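Acyl-CoA dehydrogenase (Mycobacterium thermoresistibile, PDB 3PFD) catalyses the FAD-dependent 2,3-dehydrogenation of saturated acyl-CoA thioesters, passing the electrons on to an acceptor, probably in fatty acid metabolism. Local coordinates at residues 145-150 and 243-248; 165-170 and 179-184; 195-200 and 230-235. All blocks are in the same frame, centred on the assembly; numbering follows the deposited sequence.

Interaction 1. Residues 145-150 and 243-248. With FDA (dihydroflavine-adenine dinucleotide), chain B.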
loop_
_atom_site.group_PDB
_atom_site.type_symbol
_atom_site.label_atom_id
_atom_site.label_comp_id
_atom_site.label_asym_id
_atom_site.label_seq_id
_atom_site.Cartn_x
_atom_site.Cartn_y
_atom_site.Cartn_z
ATOM N N SER C 145 -25.537 6.849 -2.064
ATOM C CA SER C 145 -25.295 5.463 -2.499
ATOM C C SER C 145 -26.612 4.701 -2.698
ATOM O O SER C 145 -26.789 4.054 -3.733
ATOM C CB SER C 145 -24.342 4.727 -1.555
ATOM O OG SER C 145 -23.039 5.314 -1.610
ATOM N N ASP C 146 -27.523 4.804 -1.724
ATOM C CA ASP C 146 -28.859 4.174 -1.782
ATOM C C ASP C 146 -29.809 5.080 -2.569
ATOM O O ASP C 146 -30.753 5.693 -2.025
ATOM C CB ASP C 146 -29.376 3.931 -0.363
ATOM C CG ASP C 146 -30.693 3.173 -0.315
ATOM O OD1 ASP C 146 -31.219 2.770 -1.371
ATOM O OD2 ASP C 146 -31.205 2.947 0.810
ATOM N N ALA C 147 -29.540 5.169 -3.864
ATOM C CA ALA C 147 -30.227 6.140 -4.725
ATOM C C ALA C 147 -31.670 5.751 -4.956
ATOM O O ALA C 147 -32.500 6.602 -5.277
ATOM C CB ALA C 147 -29.485 6.289 -6.072
ATOM N N ALA C 148 -31.961 4.457 -4.807
ATOM C CA ALA C 148 -33.321 3.942 -4.970
ATOM C C ALA C 148 -34.251 4.372 -3.827
ATOM O O ALA C 148 -35.444 4.188 -3.923
ATOM C CB ALA C 148 -33.306 2.400 -5.106
ATOM N N SER C 149 -33.703 4.932 -2.748
ATOM C CA SER C 149 -34.539 5.397 -1.647
ATOM C C SER C 149 -34.948 6.867 -1.812
ATOM O O SER C 149 -35.413 7.495 -0.867
ATOM C CB SER C 149 -33.843 5.150 -0.295
ATOM O OG SER C 149 -32.737 6.012 -0.134
ATOM N N MET C 150 -34.792 7.392 -3.027
ATOM C CA MET C 150 -35.087 8.786 -3.340
ATOM C C MET C 150 -36.562 9.120 -3.072
ATOM O O MET C 150 -37.423 8.237 -3.128
ATOM C CB MET C 150 -34.730 9.086 -4.786
ATOM C CG MET C 150 -35.720 8.491 -5.807
ATOM S SD MET C 150 -35.345 8.862 -7.526
ATOM C CE MET C 150 -33.895 7.836 -7.815
ATOM N N THR C 243 -38.905 2.468 -15.213
ATOM C CA THR C 243 -37.623 1.951 -15.720
ATOM C C THR C 243 -36.476 2.938 -15.474
ATOM O O THR C 243 -35.379 2.747 -15.989
ATOM C CB THR C 243 -37.685 1.601 -17.241
ATOM O OG1 THR C 243 -38.020 2.779 -17.995
ATOM C CG2 THR C 243 -38.723 0.519 -17.501
ATOM N N GLY C 244 -36.760 3.994 -14.697
ATOM C CA GLY C 244 -35.812 5.082 -14.437
ATOM C C GLY C 244 -34.571 4.658 -13.667
ATOM O O GLY C 244 -33.483 5.124 -13.956
ATOM N N PHE C 245 -34.725 3.756 -12.698
ATOM C CA PHE C 245 -33.562 3.273 -11.975
ATOM C C PHE C 245 -32.702 2.364 -12.838
ATOM O O PHE C 245 -31.480 2.530 -12.870
ATOM C CB PHE C 245 -33.934 2.598 -10.659
ATOM C CG PHE C 245 -32.784 2.505 -9.704
ATOM C CD1 PHE C 245 -32.271 3.668 -9.096
ATOM C CD2 PHE C 245 -32.189 1.277 -9.428
ATOM C CE1 PHE C 245 -31.187 3.596 -8.221
ATOM C CE2 PHE C 245 -31.125 1.191 -8.558
ATOM C CZ PHE C 245 -30.623 2.356 -7.948
ATOM N N LYS C 246 -33.333 1.427 -13.538
ATOM C CA LYS C 246 -32.662 0.607 -14.557
ATOM C C LYS C 246 -31.859 1.463 -15.554
ATOM O O LYS C 246 -30.715 1.145 -15.863
ATOM C CB LYS C 246 -33.678 -0.275 -15.308
ATOM N N THR C 247 -32.455 2.550 -16.038
ATOM C CA THR C 247 -31.778 3.466 -16.966
ATOM C C THR C 247 -30.615 4.212 -16.270
ATOM O O THR C 247 -29.560 4.451 -16.876
ATOM C CB THR C 247 -32.804 4.430 -17.591
ATOM O OG1 THR C 247 -33.714 3.675 -18.406
ATOM C CG2 THR C 247 -32.135 5.465 -18.456
ATOM N N ALA C 248 -30.801 4.542 -14.992
ATOM C CA ALA C 248 -29.729 5.110 -14.163
ATOM C C ALA C 248 -28.536 4.159 -14.059
ATOM O O ALA C 248 -27.395 4.576 -14.236
ATOM C CB ALA C 248 -30.250 5.476 -12.765
HETATM P PA FDA B . -23.163 7.914 1.431
HETATM O O1A FDA B . -23.932 7.003 0.514
HETATM O O2A FDA B . -23.771 8.398 2.724
HETATM O O5B FDA B . -21.769 7.175 1.761
HETATM C C5B FDA B . -21.017 7.421 2.954
HETATM C C4B FDA B . -19.909 6.364 3.071
HETATM O O4B FDA B . -20.478 5.066 3.279
HETATM C C3B FDA B . -19.081 6.259 1.789
HETATM O O3B FDA B . -17.737 5.925 2.165
HETATM C C2B FDA B . -19.703 5.076 1.066
HETATM O O2B FDA B . -18.789 4.421 0.181
HETATM C C1B FDA B . -20.079 4.189 2.231
HETATM N N9A FDA B . -21.128 3.208 1.886
HETATM C C8A FDA B . -22.419 3.474 1.620
HETATM N N7A FDA B . -23.070 2.313 1.361
HETATM C C5A FDA B . -22.172 1.302 1.460
HETATM C C6A FDA B . -22.262 -0.090 1.294
HETATM N N6A FDA B . -23.453 -0.670 0.950
HETATM N N1A FDA B . -21.147 -0.846 1.477
HETATM C C2A FDA B . -19.978 -0.250 1.803
HETATM N N3A FDA B . -19.853 1.085 1.977
HETATM C C4A FDA B . -20.939 1.882 1.799
HETATM N N1 FDA B . -25.207 13.157 -7.862
HETATM C C2 FDA B . -26.086 13.505 -8.852
HETATM O O2 FDA B . -27.267 13.065 -8.866
HETATM N N3 FDA B . -25.693 14.343 -9.835
HETATM C C4 FDA B . -24.437 14.842 -9.859
HETATM O O4 FDA B . -24.148 15.618 -10.786
HETATM C C4X FDA B . -23.500 14.485 -8.868
HETATM N N5 FDA B . -22.281 15.060 -8.807
HETATM C C5X FDA B . -21.629 15.159 -7.636
HETATM C C6 FDA B . -20.661 16.152 -7.426
HETATM C C7 FDA B . -20.050 16.286 -6.166
HETATM C C7M FDA B . -18.999 17.351 -5.939
HETATM C C8 FDA B . -20.371 15.414 -5.135
HETATM C C8M FDA B . -19.718 15.521 -3.768
HETATM C C9 FDA B . -21.317 14.429 -5.346
HETATM C C9A FDA B . -21.956 14.306 -6.584
HETATM N N10 FDA B . -23.086 13.470 -6.713
HETATM C C10 FDA B . -23.916 13.628 -7.856
HETATM C "C1'" FDA B . -23.523 12.645 -5.585
HETATM C "C2'" FDA B . -22.647 11.397 -5.412
HETATM O "O2'" FDA B . -22.872 10.397 -6.432
HETATM C "C3'" FDA B . -22.866 10.872 -4.009
HETATM O "O3'" FDA B . -22.136 11.728 -3.094
HETATM C "C4'" FDA B . -22.401 9.412 -3.852
HETATM O "O4'" FDA B . -23.281 8.532 -4.555
HETATM C "C5'" FDA B . -22.350 8.979 -2.393
HETATM O "O5'" FDA B . -23.565 9.362 -1.735
HETATM P P FDA B . -23.474 10.168 -0.346
HETATM O O1P FDA B . -22.637 11.400 -0.585
HETATM O O2P FDA B . -24.867 10.306 0.222
HETATM O O3P FDA B . -22.590 9.198 0.591
#

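Interaction 2. Residues 165-170 and 179-184. With FDA (dihydroflavine-adenine dinucleotide), chain B.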
loop_
_atom_site.group_PDB
_atom_site.type_symbol
_atom_site.label_atom_id
_atom_site.label_comp_id
_atom_site.label_asym_id
_atom_site.label_seq_id
_atom_site.Cartn_x
_atom_site.Cartn_y
_atom_site.Cartn_z
ATOM N N GLY C 165 -40.347 17.822 -5.247
ATOM C CA GLY C 165 -39.269 17.353 -4.374
ATOM C C GLY C 165 -38.038 18.229 -4.502
ATOM O O GLY C 165 -38.139 19.442 -4.766
ATOM N N SER C 166 -36.876 17.613 -4.302
ATOM C CA SER C 166 -35.612 18.305 -4.406
ATOM C C SER C 166 -34.469 17.325 -4.600
ATOM O O SER C 166 -34.531 16.174 -4.160
ATOM C CB SER C 166 -35.354 19.160 -3.161
ATOM O OG SER C 166 -35.259 18.351 -2.013
ATOM N N LYS C 167 -33.418 17.814 -5.248
ATOM C CA LYS C 167 -32.200 17.044 -5.442
ATOM C C LYS C 167 -31.011 17.808 -4.874
ATOM O O LYS C 167 -31.123 19.007 -4.552
ATOM C CB LYS C 167 -31.984 16.757 -6.927
ATOM C CG LYS C 167 -33.095 15.928 -7.577
ATOM C CD LYS C 167 -33.099 14.489 -7.032
ATOM C CE LYS C 167 -33.972 13.590 -7.905
ATOM N NZ LYS C 167 -34.181 12.248 -7.273
ATOM N N CYS C 168 -29.875 17.129 -4.751
ATOM C CA CYS C 168 -28.647 17.798 -4.332
ATOM C C CYS C 168 -27.437 17.154 -4.951
ATOM O O CYS C 168 -27.526 16.050 -5.508
ATOM C CB CYS C 168 -28.515 17.831 -2.804
ATOM S SG CYS C 168 -28.302 16.247 -2.060
ATOM N N TRP C 169 -26.305 17.844 -4.821
ATOM C CA TRP C 169 -25.034 17.451 -5.422
ATOM C C TRP C 169 -25.002 17.568 -6.945
ATOM O O TRP C 169 -24.190 16.885 -7.592
ATOM C CB TRP C 169 -24.621 16.011 -5.039
ATOM C CG TRP C 169 -24.601 15.669 -3.561
ATOM C CD1 TRP C 169 -25.326 14.678 -2.935
ATOM C CD2 TRP C 169 -23.784 16.263 -2.547
ATOM N NE1 TRP C 169 -25.011 14.634 -1.591
ATOM C CE2 TRP C 169 -24.082 15.605 -1.325
ATOM C CE3 TRP C 169 -22.845 17.307 -2.543
ATOM C CZ2 TRP C 169 -23.458 15.948 -0.114
ATOM C CZ3 TRP C 169 -22.211 17.639 -1.336
ATOM C CH2 TRP C 169 -22.533 16.965 -0.142
ATOM N N ILE C 170 -25.823 18.444 -7.522
ATOM C CA ILE C 170 -26.002 18.450 -8.978
ATOM C C ILE C 170 -24.929 19.289 -9.663
ATOM O O ILE C 170 -24.922 20.523 -9.592
ATOM C CB ILE C 170 -27.445 18.884 -9.408
ATOM C CG1 ILE C 170 -28.520 18.017 -8.726
ATOM C CG2 ILE C 170 -27.591 18.903 -10.957
ATOM C CD1 ILE C 170 -28.240 16.457 -8.720
ATOM N N TYR C 179 -32.013 18.783 -17.860
ATOM C CA TYR C 179 -31.721 18.020 -16.653
ATOM C C TYR C 179 -32.438 16.694 -16.767
ATOM O O TYR C 179 -33.647 16.666 -16.971
ATOM C CB TYR C 179 -32.230 18.739 -15.398
ATOM C CG TYR C 179 -31.499 20.022 -14.999
ATOM C CD1 TYR C 179 -31.697 21.215 -15.698
ATOM C CD2 TYR C 179 -30.643 20.049 -13.891
ATOM C CE1 TYR C 179 -31.041 22.399 -15.338
ATOM C CE2 TYR C 179 -29.977 21.247 -13.515
ATOM C CZ TYR C 179 -30.193 22.411 -14.236
ATOM O OH TYR C 179 -29.561 23.589 -13.876
ATOM N N THR C 180 -31.692 15.602 -16.612
ATOM C CA THR C 180 -32.284 14.272 -16.486
ATOM C C THR C 180 -32.588 14.049 -15.007
ATOM O O THR C 180 -31.673 13.883 -14.191
ATOM C CB THR C 180 -31.320 13.202 -17.038
ATOM O OG1 THR C 180 -31.040 13.490 -18.411
ATOM C CG2 THR C 180 -31.875 11.783 -16.911
ATOM N N VAL C 181 -33.871 14.073 -14.660
ATOM C CA VAL C 181 -34.293 13.943 -13.262
ATOM C C VAL C 181 -34.981 12.597 -13.014
ATOM O O VAL C 181 -35.871 12.186 -13.785
ATOM C CB VAL C 181 -35.253 15.097 -12.852
ATOM C CG1 VAL C 181 -35.581 15.022 -11.367
ATOM C CG2 VAL C 181 -34.666 16.469 -13.201
ATOM N N MET C 182 -34.571 11.891 -11.957
ATOM C CA MET C 182 -35.336 10.707 -11.548
ATOM C C MET C 182 -36.244 11.042 -10.400
ATOM O O MET C 182 -35.857 11.770 -9.485
ATOM C CB MET C 182 -34.488 9.499 -11.138
ATOM C CG MET C 182 -33.107 9.393 -11.665
ATOM S SD MET C 182 -32.923 9.307 -13.444
ATOM C CE MET C 182 -31.983 10.785 -13.672
ATOM N N ALA C 183 -37.448 10.480 -10.442
ATOM C CA ALA C 183 -38.435 10.687 -9.409
ATOM C C ALA C 183 -39.319 9.450 -9.307
ATOM O O ALA C 183 -39.418 8.673 -10.254
ATOM C CB ALA C 183 -39.258 11.929 -9.704
ATOM N N VAL C 184 -39.913 9.257 -8.137
ATOM C CA VAL C 184 -40.801 8.146 -7.855
ATOM C C VAL C 184 -42.136 8.347 -8.567
ATOM O O VAL C 184 -42.776 9.398 -8.440
ATOM C CB VAL C 184 -41.022 8.023 -6.347
ATOM C CG1 VAL C 184 -41.918 6.833 -6.006
ATOM C CG2 VAL C 184 -39.667 7.894 -5.636
HETATM P PA FDA B . -23.163 7.914 1.431
HETATM O O1A FDA B . -23.932 7.003 0.514
HETATM O O2A FDA B . -23.771 8.398 2.724
HETATM O O5B FDA B . -21.769 7.175 1.761
HETATM C C5B FDA B . -21.017 7.421 2.954
HETATM C C4B FDA B . -19.909 6.364 3.071
HETATM O O4B FDA B . -20.478 5.066 3.279
HETATM C C3B FDA B . -19.081 6.259 1.789
HETATM O O3B FDA B . -17.737 5.925 2.165
HETATM C C2B FDA B . -19.703 5.076 1.066
HETATM O O2B FDA B . -18.789 4.421 0.181
HETATM C C1B FDA B . -20.079 4.189 2.231
HETATM N N9A FDA B . -21.128 3.208 1.886
HETATM C C8A FDA B . -22.419 3.474 1.620
HETATM N N7A FDA B . -23.070 2.313 1.361
HETATM C C5A FDA B . -22.172 1.302 1.460
HETATM C C6A FDA B . -22.262 -0.090 1.294
HETATM N N6A FDA B . -23.453 -0.670 0.950
HETATM N N1A FDA B . -21.147 -0.846 1.477
HETATM C C2A FDA B . -19.978 -0.250 1.803
HETATM N N3A FDA B . -19.853 1.085 1.977
HETATM C C4A FDA B . -20.939 1.882 1.799
HETATM N N1 FDA B . -25.207 13.157 -7.862
HETATM C C2 FDA B . -26.086 13.505 -8.852
HETATM O O2 FDA B . -27.267 13.065 -8.866
HETATM N N3 FDA B . -25.693 14.343 -9.835
HETATM C C4 FDA B . -24.437 14.842 -9.859
HETATM O O4 FDA B . -24.148 15.618 -10.786
HETATM C C4X FDA B . -23.500 14.485 -8.868
HETATM N N5 FDA B . -22.281 15.060 -8.807
HETATM C C5X FDA B . -21.629 15.159 -7.636
HETATM C C6 FDA B . -20.661 16.152 -7.426
HETATM C C7 FDA B . -20.050 16.286 -6.166
HETATM C C7M FDA B . -18.999 17.351 -5.939
HETATM C C8 FDA B . -20.371 15.414 -5.135
HETATM C C8M FDA B . -19.718 15.521 -3.768
HETATM C C9 FDA B . -21.317 14.429 -5.346
HETATM C C9A FDA B . -21.956 14.306 -6.584
HETATM N N10 FDA B . -23.086 13.470 -6.713
HETATM C C10 FDA B . -23.916 13.628 -7.856
HETATM C "C1'" FDA B . -23.523 12.645 -5.585
HETATM C "C2'" FDA B . -22.647 11.397 -5.412
HETATM O "O2'" FDA B . -22.872 10.397 -6.432
HETATM C "C3'" FDA B . -22.866 10.872 -4.009
HETATM O "O3'" FDA B . -22.136 11.728 -3.094
HETATM C "C4'" FDA B . -22.401 9.412 -3.852
HETATM O "O4'" FDA B . -23.281 8.532 -4.555
HETATM C "C5'" FDA B . -22.350 8.979 -2.393
HETATM O "O5'" FDA B . -23.565 9.362 -1.735
HETATM P P FDA B . -23.474 10.168 -0.346
HETATM O O1P FDA B . -22.637 11.400 -0.585
HETATM O O2P FDA B . -24.867 10.306 0.222
HETATM O O3P FDA B . -22.590 9.198 0.591
#

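Interaction 3. Residues 195-200 and 230-235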
loop_
_atom_site.group_PDB
_atom_site.type_symbol
_atom_site.label_atom_id
_atom_site.label_comp_id
_atom_site.label_asym_id
_atom_site.label_seq_id
_atom_site.Cartn_x
_atom_site.Cartn_y
_atom_site.Cartn_z
ATOM N N SER C 195 -39.084 6.635 -12.191
ATOM C CA SER C 195 -39.032 7.033 -13.587
ATOM C C SER C 195 -38.015 8.152 -13.844
ATOM O O SER C 195 -37.520 8.792 -12.914
ATOM C CB SER C 195 -40.429 7.403 -14.105
ATOM O OG SER C 195 -41.317 6.326 -13.892
ATOM N N ALA C 196 -37.709 8.370 -15.118
ATOM C CA ALA C 196 -36.739 9.390 -15.521
ATOM C C ALA C 196 -37.372 10.367 -16.517
ATOM O O ALA C 196 -38.083 9.943 -17.439
ATOM C CB ALA C 196 -35.497 8.732 -16.105
ATOM N N PHE C 197 -37.102 11.664 -16.316
ATOM C CA PHE C 197 -37.700 12.743 -17.104
ATOM C C PHE C 197 -36.683 13.794 -17.532
ATOM O O PHE C 197 -35.712 14.089 -16.806
ATOM C CB PHE C 197 -38.786 13.466 -16.301
ATOM C CG PHE C 197 -39.805 12.554 -15.681
ATOM C CD1 PHE C 197 -41.005 12.275 -16.343
ATOM C CD2 PHE C 197 -39.575 11.979 -14.424
ATOM C CE1 PHE C 197 -41.966 11.432 -15.756
ATOM C CE2 PHE C 197 -40.516 11.118 -13.836
ATOM C CZ PHE C 197 -41.708 10.843 -14.495
ATOM N N MET C 198 -36.919 14.385 -18.701
ATOM C CA MET C 198 -36.125 15.535 -19.143
ATOM C C MET C 198 -36.823 16.805 -18.703
ATOM O O MET C 198 -37.972 17.067 -19.093
ATOM C CB MET C 198 -35.935 15.553 -20.661
ATOM C CG MET C 198 -35.118 14.401 -21.221
ATOM S SD MET C 198 -33.522 14.095 -20.430
ATOM C CE MET C 198 -32.661 15.673 -20.615
ATOM N N VAL C 199 -36.125 17.577 -17.872
ATOM C CA VAL C 199 -36.625 18.832 -17.354
ATOM C C VAL C 199 -35.777 19.973 -17.926
ATOM O O VAL C 199 -34.544 19.866 -18.010
ATOM C CB VAL C 199 -36.607 18.859 -15.788
ATOM C CG1 VAL C 199 -37.022 20.241 -15.256
ATOM C CG2 VAL C 199 -37.519 17.746 -15.178
ATOM N N HIS C 200 -36.455 21.058 -18.297
ATOM C CA HIS C 200 -35.835 22.229 -18.897
ATOM C C HIS C 200 -35.755 23.367 -17.876
ATOM O O HIS C 200 -36.635 23.504 -17.029
ATOM C CB HIS C 200 -36.632 22.654 -20.138
ATOM C CG HIS C 200 -35.968 23.714 -20.966
ATOM N ND1 HIS C 200 -36.046 25.055 -20.661
ATOM C CD2 HIS C 200 -35.234 23.630 -22.100
ATOM C CE1 HIS C 200 -35.379 25.750 -21.567
ATOM N NE2 HIS C 200 -34.881 24.909 -22.456
ATOM N N CYS C 230 -43.994 21.214 -10.345
ATOM C CA CYS C 230 -43.333 21.434 -11.615
ATOM C C CYS C 230 -43.974 20.581 -12.704
ATOM O O CYS C 230 -43.769 19.371 -12.763
ATOM C CB CYS C 230 -41.828 21.183 -11.495
ATOM S SG CYS C 230 -40.930 21.396 -13.023
ATOM N N ARG C 231 -44.762 21.234 -13.555
ATOM C CA ARG C 231 -45.546 20.556 -14.580
ATOM C C ARG C 231 -44.767 20.501 -15.876
ATOM O O ARG C 231 -44.274 21.508 -16.359
ATOM C CB ARG C 231 -46.911 21.249 -14.791
ATOM N N ILE C 232 -44.656 19.302 -16.429
ATOM C CA ILE C 232 -43.932 19.089 -17.678
ATOM C C ILE C 232 -44.784 18.230 -18.621
ATOM O O ILE C 232 -45.578 17.426 -18.149
ATOM C CB ILE C 232 -42.536 18.431 -17.416
ATOM C CG1 ILE C 232 -42.691 17.056 -16.746
ATOM C CG2 ILE C 232 -41.651 19.356 -16.581
ATOM C CD1 ILE C 232 -41.397 16.313 -16.542
ATOM N N PRO C 233 -44.620 18.396 -19.947
ATOM C CA PRO C 233 -45.369 17.564 -20.889
ATOM C C PRO C 233 -45.102 16.066 -20.716
ATOM O O PRO C 233 -44.025 15.667 -20.246
ATOM C CB PRO C 233 -44.910 18.050 -22.278
ATOM C CG PRO C 233 -43.903 19.123 -22.049
ATOM C CD PRO C 233 -43.960 19.533 -20.612
ATOM N N GLY C 234 -46.087 15.253 -21.090
ATOM C CA GLY C 234 -46.017 13.823 -20.903
ATOM C C GLY C 234 -44.904 13.185 -21.697
ATOM O O GLY C 234 -44.350 12.182 -21.269
ATOM N N ASP C 235 -44.561 13.774 -22.841
ATOM C CA ASP C 235 -43.454 13.260 -23.664
ATOM C C ASP C 235 -42.049 13.409 -23.036
ATOM O O ASP C 235 -41.058 12.971 -23.633
ATOM C CB ASP C 235 -43.480 13.855 -25.084
ATOM C CG ASP C 235 -43.100 15.339 -25.126
ATOM O OD1 ASP C 235 -43.128 16.021 -24.071
ATOM O OD2 ASP C 235 -42.778 15.830 -26.234
#

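Interaction 1. Residues 145-150 and 243-248
The cofactor-binding loop of the acyl-CoA dehydrogenase middle domain, between strands 134-137 and 153-157, meets the first turn of helix 244-253 where the ring of F245 packs against A147 and A148. The phenyl ring carries the contact. A148 CB stands over one face in a CH-pi contact, 4.0 Å from the ring centroid and 17° off the normal, displaced toward the CZ side. A147 CB lies at the edge, in the plane of the ring, 3.8 Å from F245 CE1. F245 CE1 also comes within 3.6 Å of A148 N, so the ring fits closely against the backbone of the short 3-10 segment 147-148. With CG anti to the backbone N (chi1 -161°), F245 extends from the helix to the loop; it also touches I194 of strand 194-200.

The loop is braced from within by D146, whose carbonyl O centres two bonds: S149 N donates to it, and S149 OG reaches D146 O at 2.8 Å in the carbonyl plane. One residue earlier the loop grips the cofactor. S145 N and S145 OG both donate to O1A of the adenosine-side phosphate of FDA, at 3.0 Å and 2.9 Å, so a single phosphate oxygen takes two bonds from one residue. Next to this site, D146 OD2 accepts from F284 N of the second subunit.

Neighbouring residues of the loop thus work by different chemistry: neutral donors hold the charged pyrophosphate at S145, whereas the link to the helix at A147 and A148 is van der Waals and CH-pi packing, with the ring also lying against the A148 backbone N.

Interaction 2. Residues 165-170 and 179-184
K167 and V181 approach each other obliquely, the lysine chain running from strand 160-171 across the gap to strand 178-184. K167 CE passes 4.1 Å from V181 CG1, and beyond it K167 NZ donates to M182 O at 2.8 Å. The C=O...N angle is 151°, with the donor tilted 27° from the carbonyl plane. A bend at chi2 turns the chain toward this carbonyl. NZ is buried but well supplied with partners: it also bonds L138 O and forms a salt bridge with E140, which would probably keep it protonated.

Farther along, I170 CG2 meets the edge of the Y179 ring, near its plane, 4.2 Å from CE2. The Y179 hydroxyl is held elsewhere, by G174 N. The other branch of I170 extends to the flavin, where CD1 lies 3.5 Å from N3 of FDA. W169 packs along the cofactor too, its CB 3.4 Å from FDA N10 and its indole carrying the ribityl O3' over one face.

The two strands belong to different sheets; the axes of segments 165-170 and 179-184 pass 9.2 Å apart at 128°. Such face-to-face packing of two sheets, with the isoalloxazine lodged beside one strand, is typical of the beta middle domain of acyl-CoA dehydrogenases.

Interaction 3. Residues 195-200 and 230-235
I232 is the side chain that joins strand 222-233 to strand 194-200, and its terminal methyl does nearly all the touching. I232 CD1 approaches F197 from the root of the side chain, 3.9 Å from F197 CB and 4.1 Å from F197 CD1, so it rests where the ring joins CB. The two side chains cross at about a right angle. The same methyl, I232 CD1, comes within 4.4 Å of V199 CG2, two residues on, and therefore bridges the two residues. Its reach follows from the torsions: chi1 of 61° sets CG1 between the backbone N and the carbonyl carbon, and the extended chi2 (176°) then sends CD1 outward to the opposing strand.

This part is buried and apolar, and other aromatic and aliphatic groups close round it. W161 meets the F197 ring edge-to-face and also touches I232, while L163 of the same strand packs on V199, C230 and I232.

Away from I232 the contact thins quickly. Past it the chain turns through P233, which is exposed, into the 3-10 turn at G234 and D235. Although the CA of D235 is the one nearest to that of F197 in this region, at 8.7 Å, its side chain makes no contact with the strand. On the other segment, partly exposed H200 directs its imidazole away from strand 222-233, packs edge-to-face on W178 and bonds D202 N through ND1.

The axes of the segments 195-200 and 230-233 pass 8.4 Å apart at 108°, so the strands cross steeply and meet through side chains rather than through backbone pairing. Apolar side chains packed between two steeply crossed sheets form the core of the beta middle domain of acyl-CoA dehydrogenases.

In the fold
Interactions 2 and 3 join the same two sheets of the middle domain, their centres about 11 Å apart: 165-170 and 230-233 lie on neighbouring strands of one sheet, 179-184 and 195-200 on neighbouring strands of the other. They follow each other along the chain, and both fall within the span bracketed by interaction 1, which brings the loop after strand 134-137 to the helix that follows the beta region. The centre of interaction 1 is about 11 Å from that of interaction 2, where M150 packs on M182 and K167, and about 17 Å from that of interaction 3. Interactions 1 and 2 both touch FDA, one at its pyrophosphate and the other at its flavin, whereas interaction 3 packs the sandwich farther from the cofactor.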